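Local coordinates for uncharacterized protein (Ruminococcus gnavus, PDB 4QAN) that is of unknown function, but is a metal-binding protein with a cystatin-like fold, a divergent member of the NTF2-like superfamily, at residues P77-T80 with S81-Y85; F228-A231 with I232-G235; K268-L271 with Y272-G276. All coordinates share one frame; numbering follows the deposited sequence.

Following the chain from the N terminus, interaction 1 comes first, as a tight turn in the loop between helix 61-67 and helix 87-108. Interaction 2 is the last two turns of helix 221-234, and interaction 3 the last turns of helix 254-275. Each contact stays within its own stretch of chain, so the three lie in series and neither nest nor cross. They meet in space all the same. Tyr85 of interaction 1 reaches the backbone of Ile232 in interaction 2. Pro79 and Ala78 rest on Tyr272 of interaction 3. Met270 packs on Phe228, Ile229 and Ile232, and Leu271 on Ile232. Together they tie the early loop to two later helices.

Interaction 1. Residues P77-T80 with S81-Y85; sequences PAPT and SDYSY
Pro79 and Tyr83 close this turn through one carbonyl oxygen. Pro79 O accepts from Tyr83 N at 2.9 Å, with the donor in the carbonyl plane. It also accepts from Asp82 N at 3.1 Å, but that donor stands well above the plane and the bond is more bent, 136° at the hydrogen. Two amides thus grip one oxygen. This is the tight part. Thr80 CA adds a CH-O contact to Tyr83 O, 3.3 Å away. Pro79 itself is the centre of an inverse gamma turn, which bends the chain just before the next residues fold back.

The side chains meet more loosely. Pro79 CG lies 4.2 Å from Tyr83 CD2, and the two groups cross obliquely. Asp82 CB lies over one face of the Tyr83 ring, near its rim. On the wetter side a water accepts from Ser81 N at 3.1 Å and gives only a weak bond to Ala78 O. Ser84, at the far end of the turn, is exposed.

The polar ends find partners elsewhere. Thr80 OG1 bonds to Thr90 OG1, Ser81 OG to Ile59 O, and Tyr83 OH to Arg294 O. The turn sits in the loop between helix 61-67 and helix 87-108, with Thr80 against Phe87 and Pro77 against Met94 of the latter.

Interaction 2. Residues F228-A231 with I232-G235; sequences FIYA and IEKG
Phe228 starts the contact by laying one ring face under Ile232. Ile232 CD1 sits 4.1 Å from the ring centroid, a CH-pi contact offset toward the rim. Ile229 follows. Its CD1 touches the same methyl at 4.1 Å, and its CG2 lies 3.6 Å from Glu233 OE2. Tyr230 comes next and meets both Glu233 and Lys234. With chi1 at 177° its ring swings away from its own N and alongside Lys234, which folds over one face. Lys234 CG is 3.7 Å from the ring centroid, 16° off the normal. The lysine bends at chi2 and chi3 to follow the ring toward the hydroxyl. Glu233 OE1 comes within 3.6 Å of Tyr230 CD1, the carboxylate plane steeply turned from the ring. With an alanine in place of Glu233 the carboxylate is gone, and Ile229 CG2 and Tyr230 CD1 would probably lose the group that touches both. Ala231 O takes a weak bond from Lys234 N. Backbone bonds from Ile232, Glu233 and Lys234 to the residues four earlier hold the turn. Gly235 leaves with positive phi and two bonds back into the last turn, one from its N to Ile232 O: a Schellman motif, a common helix end.

Interaction 3. Residues K268-L271 with Y272-G276; sequences KTML and YGFLG
The Tyr272 ring carries Lys268 on one face. Lys268 CG stands 3.8 Å from the ring centroid, 20° off the normal, and displaced toward the rim. This is a CH-pi contact. At the edge, near the ring plane, lies the carbonyl carbon of Leu271. The lysine chain then runs on across the hydroxyl end, with CD 3.6 Å from Tyr272 OH. It starts with CG anti to the backbone N (chi1 -178°) and bends at chi3, which carries the amine past the ring.

The Phe274 ring is met differently. Met270, here selenomethionine, lies side by side with it, both chains pointing the same way. Its CG is 3.7 Å from Phe274 CE2. Tyr329 and Tyr336 also meet the Phe274 ring, each edge-to-face. Leu275 CG sits 3.3 Å from Leu271 O.

The backbone is regular helix. Tyr272 N donates to Lys268 O at 2.8 Å, and Leu275 N to Leu271 O at 2.9 Å. Gly273 and Phe274 make the same bonds, to Thr269 and Met270. Gly276 has positive phi and is the C-prime residue of a Schellman motif, with Thr277 N bonded back to Tyr272 O.

The buried lysine divides its work. Its methylenes pack on the tyrosine, while its NZ forms a salt bridge to Glu93 and bonds to the carbonyls of Leu76 and Ile74. A buried amine held by a carboxylate and two carbonyl oxygens is likely to keep its positive charge. The side chain thus joins apolar packing within the helix to a polar link with the early part of the chain.

Interaction 1. Residues P77-T80 with S81-Y85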
loop_
_atom_site.group_PDB
_atom_site.type_symbol
_atom_site.label_atom_id
_atom_site.label_comp_id
_atom_site.label_asym_id
_atom_site.label_seq_id
_atom_site.Cartn_x
_atom_site.Cartn_y
_atom_site.Cartn_z
ATOM N N PRO A 77 -4.652 -3.908 3.047
ATOM C CA PRO A 77 -3.992 -2.735 3.650
ATOM C C PRO A 77 -4.434 -2.457 5.088
ATOM O O PRO A 77 -5.536 -2.835 5.484
ATOM C CB PRO A 77 -4.414 -1.560 2.739
ATOM C CG PRO A 77 -4.807 -2.182 1.443
ATOM C CD PRO A 77 -5.312 -3.574 1.766
ATOM N N ALA A 78 -3.571 -1.798 5.852
ATOM C CA ALA A 78 -3.807 -1.558 7.282
ATOM C C ALA A 78 -5.077 -0.756 7.496
ATOM O O ALA A 78 -5.457 0.011 6.605
ATOM C CB ALA A 78 -2.613 -0.828 7.893
ATOM N N PRO A 79 -5.732 -0.920 8.674
ATOM C CA PRO A 79 -7.013 -0.295 8.999
ATOM C C PRO A 79 -6.931 1.193 9.430
ATOM O O PRO A 79 -7.282 1.564 10.560
ATOM C CB PRO A 79 -7.542 -1.185 10.131
ATOM C CG PRO A 79 -6.313 -1.634 10.827
ATOM C CD PRO A 79 -5.331 -1.882 9.721
ATOM N N THR A 80 -6.500 2.028 8.492
ATOM C CA THR A 80 -6.293 3.444 8.740
ATOM C C THR A 80 -7.604 4.165 9.043
ATOM O O THR A 80 -7.615 5.121 9.804
ATOM C CB THR A 80 -5.575 4.112 7.552
ATOM O OG1 THR A 80 -4.195 3.743 7.582
ATOM C CG2 THR A 80 -5.678 5.625 7.594
ATOM N N SER A 81 -8.697 3.711 8.446
ATOM C CA SER A 81 -10.017 4.297 8.712
ATOM C C SER A 81 -10.466 4.094 10.165
ATOM O O SER A 81 -11.284 4.855 10.657
ATOM C CB SER A 81 -11.069 3.682 7.783
ATOM O OG SER A 81 -11.248 2.296 8.049
ATOM N N ASP A 82 -9.950 3.064 10.841
ATOM C CA ASP A 82 -10.200 2.910 12.271
ATOM C C ASP A 82 -9.095 3.532 13.118
ATOM O O ASP A 82 -9.365 4.049 14.186
ATOM C CB ASP A 82 -10.361 1.437 12.636
ATOM C CG ASP A 82 -11.649 0.846 12.088
ATOM O OD1 ASP A 82 -12.734 1.345 12.443
ATOM O OD2 ASP A 82 -11.573 -0.105 11.296
ATOM N N TYR A 83 -7.856 3.451 12.657
ATOM C CA TYR A 83 -6.722 3.945 13.422
ATOM C C TYR A 83 -5.791 4.726 12.515
ATOM O O TYR A 83 -5.037 4.140 11.746
ATOM C CB TYR A 83 -5.983 2.774 14.062
ATOM C CG TYR A 83 -6.883 1.819 14.784
ATOM C CD1 TYR A 83 -7.448 2.165 16.010
ATOM C CD2 TYR A 83 -7.178 0.561 14.257
ATOM C CE1 TYR A 83 -8.279 1.288 16.698
ATOM C CE2 TYR A 83 -8.016 -0.327 14.935
ATOM C CZ TYR A 83 -8.562 0.041 16.153
ATOM O OH TYR A 83 -9.388 -0.817 16.842
ATOM N N SER A 84 -5.835 6.054 12.602
ATOM C CA SER A 84 -5.059 6.884 11.673
ATOM C C SER A 84 -3.530 6.647 11.752
ATOM O O SER A 84 -2.829 6.868 10.771
ATOM C CB SER A 84 -5.433 8.363 11.804
ATOM O OG SER A 84 -5.243 8.825 13.117
ATOM N N TYR A 85 -3.039 6.161 12.898
ATOM C CA TYR A 85 -1.663 5.643 13.045
ATOM C C TYR A 85 -1.143 4.885 11.806
ATOM O O TYR A 85 0.002 5.049 11.413
ATOM C CB TYR A 85 -1.613 4.710 14.263
ATOM C CG TYR A 85 -0.284 4.019 14.507
ATOM C CD1 TYR A 85 0.049 2.832 13.854
ATOM C CD2 TYR A 85 0.617 4.526 15.427
ATOM C CE1 TYR A 85 1.258 2.190 14.102
ATOM C CE2 TYR A 85 1.821 3.903 15.675
ATOM C CZ TYR A 85 2.148 2.741 15.017
ATOM O OH TYR A 85 3.359 2.136 15.274
HETATM O O HOH W 1 -7.958 2.167 5.904
#

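Interaction 2. Residues F228-A231 with I232-G235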
loop_
_atom_site.group_PDB
_atom_site.type_symbol
_atom_site.label_atom_id
_atom_site.label_comp_id
_atom_site.label_asym_id
_atom_site.label_seq_id
_atom_site.Cartn_x
_atom_site.Cartn_y
_atom_site.Cartn_z
ATOM N N PHE A 228 14.340 3.085 13.804
ATOM C CA PHE A 228 13.191 2.454 13.150
ATOM C C PHE A 228 12.102 2.102 14.171
ATOM O O PHE A 228 10.947 2.499 14.022
ATOM C CB PHE A 228 13.690 1.208 12.409
ATOM C CG PHE A 228 12.602 0.311 11.859
ATOM C CD1 PHE A 228 11.882 0.674 10.732
ATOM C CD2 PHE A 228 12.362 -0.934 12.424
ATOM C CE1 PHE A 228 10.922 -0.173 10.203
ATOM C CE2 PHE A 228 11.402 -1.782 11.890
ATOM C CZ PHE A 228 10.675 -1.390 10.780
ATOM N N ILE A 229 12.482 1.408 15.240
ATOM C CA ILE A 229 11.547 1.110 16.329
ATOM C C ILE A 229 11.038 2.365 17.053
ATOM O O ILE A 229 9.888 2.418 17.462
ATOM C CB ILE A 229 12.156 0.078 17.310
ATOM C CG1 ILE A 229 12.390 -1.259 16.572
ATOM C CG2 ILE A 229 11.291 -0.108 18.550
ATOM C CD1 ILE A 229 11.166 -1.869 15.911
ATOM N N TYR A 230 11.869 3.386 17.187
ATOM C CA TYR A 230 11.434 4.631 17.798
ATOM C C TYR A 230 10.356 5.296 16.939
ATOM O O TYR A 230 9.367 5.819 17.465
ATOM C CB TYR A 230 12.611 5.595 17.986
ATOM C CG TYR A 230 12.228 6.959 18.564
ATOM C CD1 TYR A 230 11.818 7.084 19.887
ATOM C CD2 TYR A 230 12.276 8.123 17.774
ATOM C CE1 TYR A 230 11.467 8.320 20.419
ATOM C CE2 TYR A 230 11.926 9.369 18.290
ATOM C CZ TYR A 230 11.530 9.466 19.611
ATOM O OH TYR A 230 11.192 10.685 20.140
ATOM N N ALA A 231 10.558 5.296 15.627
ATOM C CA ALA A 231 9.535 5.787 14.693
ATOM C C ALA A 231 8.170 5.086 14.874
ATOM O O ALA A 231 7.105 5.727 14.899
ATOM C CB ALA A 231 10.020 5.625 13.262
ATOM N N ILE A 232 8.215 3.768 15.006
ATOM C CA ILE A 232 7.018 2.960 15.258
ATOM C C ILE A 232 6.344 3.365 16.576
ATOM O O ILE A 232 5.124 3.590 16.615
ATOM C CB ILE A 232 7.367 1.452 15.209
ATOM C CG1 ILE A 232 7.625 1.062 13.737
ATOM C CG2 ILE A 232 6.244 0.602 15.797
ATOM C CD1 ILE A 232 8.208 -0.316 13.495
ATOM N N GLU A 233 7.150 3.524 17.626
ATOM C CA GLU A 233 6.659 3.949 18.939
ATOM C C GLU A 233 5.946 5.292 18.880
ATOM O O GLU A 233 4.958 5.494 19.595
ATOM C CB GLU A 233 7.812 4.044 19.936
ATOM C CG GLU A 233 8.509 2.721 20.245
ATOM C CD GLU A 233 9.829 2.908 20.959
ATOM O OE1 GLU A 233 10.291 4.060 21.051
ATOM O OE2 GLU A 233 10.412 1.906 21.434
ATOM N N LYS A 234 6.450 6.204 18.040
ATOM C CA LYS A 234 5.933 7.573 17.948
ATOM C C LYS A 234 4.885 7.783 16.856
ATOM O O LYS A 234 4.351 8.888 16.708
ATOM C CB LYS A 234 7.082 8.559 17.700
ATOM C CG LYS A 234 8.226 8.465 18.705
ATOM C CD LYS A 234 7.828 8.852 20.112
ATOM C CE LYS A 234 7.605 10.352 20.209
ATOM N NZ LYS A 234 7.898 10.831 21.572
ATOM N N GLY A 235 4.601 6.739 16.090
ATOM C CA GLY A 235 3.650 6.826 15.002
ATOM C C GLY A 235 4.205 7.529 13.773
ATOM O O GLY A 235 3.438 8.073 12.979
#

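Interaction 3. Residues K268-L271 with Y272-G276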
loop_
_atom_site.group_PDB
_atom_site.type_symbol
_atom_site.label_atom_id
_atom_site.label_comp_id
_atom_site.label_asym_id
_atom_site.label_seq_id
_atom_site.Cartn_x
_atom_site.Cartn_y
_atom_site.Cartn_z
ATOM N N LYS A 268 3.770 -3.718 8.369
ATOM C CA LYS A 268 2.426 -4.120 8.808
ATOM C C LYS A 268 2.396 -5.532 9.364
ATOM O O LYS A 268 1.802 -5.811 10.413
ATOM C CB LYS A 268 1.446 -4.049 7.642
ATOM C CG LYS A 268 0.015 -4.414 8.026
ATOM C CD LYS A 268 -0.904 -4.556 6.833
ATOM C CE LYS A 268 -0.538 -5.752 5.981
ATOM N NZ LYS A 268 -1.272 -5.706 4.688
ATOM N N THR A 269 3.065 -6.422 8.655
ATOM C CA THR A 269 3.066 -7.802 9.006
ATOM C C THR A 269 3.748 -7.996 10.362
ATOM O O THR A 269 3.284 -8.778 11.194
ATOM C CB THR A 269 3.710 -8.616 7.873
ATOM O OG1 THR A 269 2.890 -8.483 6.702
ATOM C CG2 THR A 269 3.837 -10.081 8.250
HETATM N N MSE A 270 4.824 -7.251 10.582
HETATM C CA MSE A 270 5.559 -7.285 11.838
HETATM C C MSE A 270 4.674 -6.777 12.958
HETATM O O MSE A 270 4.558 -7.418 13.993
HETATM C CB MSE A 270 6.858 -6.483 11.710
HETATM C CG MSE A 270 7.588 -6.519 13.051
HETATM SE SE MSE A 270 9.279 -5.535 13.072
HETATM C CE MSE A 270 8.539 -3.732 13.366
ATOM N N LEU A 271 4.031 -5.633 12.765
ATOM C CA LEU A 271 3.132 -5.102 13.783
ATOM C C LEU A 271 1.999 -6.090 14.096
ATOM O O LEU A 271 1.629 -6.260 15.269
ATOM C CB LEU A 271 2.545 -3.753 13.353
ATOM C CG LEU A 271 3.543 -2.663 12.968
ATOM C CD1 LEU A 271 2.801 -1.444 12.477
ATOM C CD2 LEU A 271 4.472 -2.303 14.120
ATOM N N TYR A 272 1.457 -6.749 13.064
ATOM C CA TYR A 272 0.378 -7.717 13.272
ATOM C C TYR A 272 0.909 -8.878 14.108
ATOM O O TYR A 272 0.176 -9.463 14.914
ATOM C CB TYR A 272 -0.187 -8.217 11.936
ATOM C CG TYR A 272 -1.125 -7.252 11.201
ATOM C CD1 TYR A 272 -1.276 -5.912 11.593
ATOM C CD2 TYR A 272 -1.858 -7.691 10.112
ATOM C CE1 TYR A 272 -2.130 -5.067 10.908
ATOM C CE2 TYR A 272 -2.697 -6.844 9.411
ATOM C CZ TYR A 272 -2.832 -5.543 9.813
ATOM O OH TYR A 272 -3.683 -4.732 9.114
ATOM N N GLY A 273 2.190 -9.192 13.945
ATOM C CA GLY A 273 2.831 -10.234 14.762
ATOM C C GLY A 273 2.794 -9.916 16.253
ATOM O O GLY A 273 2.501 -10.791 17.080
ATOM N N PHE A 274 3.103 -8.668 16.606
ATOM C CA PHE A 274 3.069 -8.233 18.015
ATOM C C PHE A 274 1.625 -8.133 18.507
ATOM O O PHE A 274 1.339 -8.404 19.665
ATOM C CB PHE A 274 3.762 -6.877 18.214
ATOM C CG PHE A 274 5.244 -6.900 17.969
ATOM C CD1 PHE A 274 6.086 -7.636 18.780
ATOM C CD2 PHE A 274 5.805 -6.139 16.948
ATOM C CE1 PHE A 274 7.451 -7.644 18.557
ATOM C CE2 PHE A 274 7.173 -6.150 16.719
ATOM C CZ PHE A 274 7.996 -6.897 17.533
ATOM N N LEU A 275 0.721 -7.743 17.622
ATOM C CA LEU A 275 -0.694 -7.686 17.952
ATOM C C LEU A 275 -1.361 -9.055 18.044
ATOM O O LEU A 275 -2.495 -9.149 18.509
ATOM C CB LEU A 275 -1.430 -6.851 16.919
ATOM C CG LEU A 275 -1.071 -5.368 16.895
ATOM C CD1 LEU A 275 -1.553 -4.712 15.603
ATOM C CD2 LEU A 275 -1.667 -4.678 18.102
ATOM N N GLY A 276 -0.690 -10.109 17.586
ATOM C CA GLY A 276 -1.292 -11.449 17.555
ATOM C C GLY A 276 -2.295 -11.689 16.427
ATOM O O GLY A 276 -3.166 -12.522 16.546
#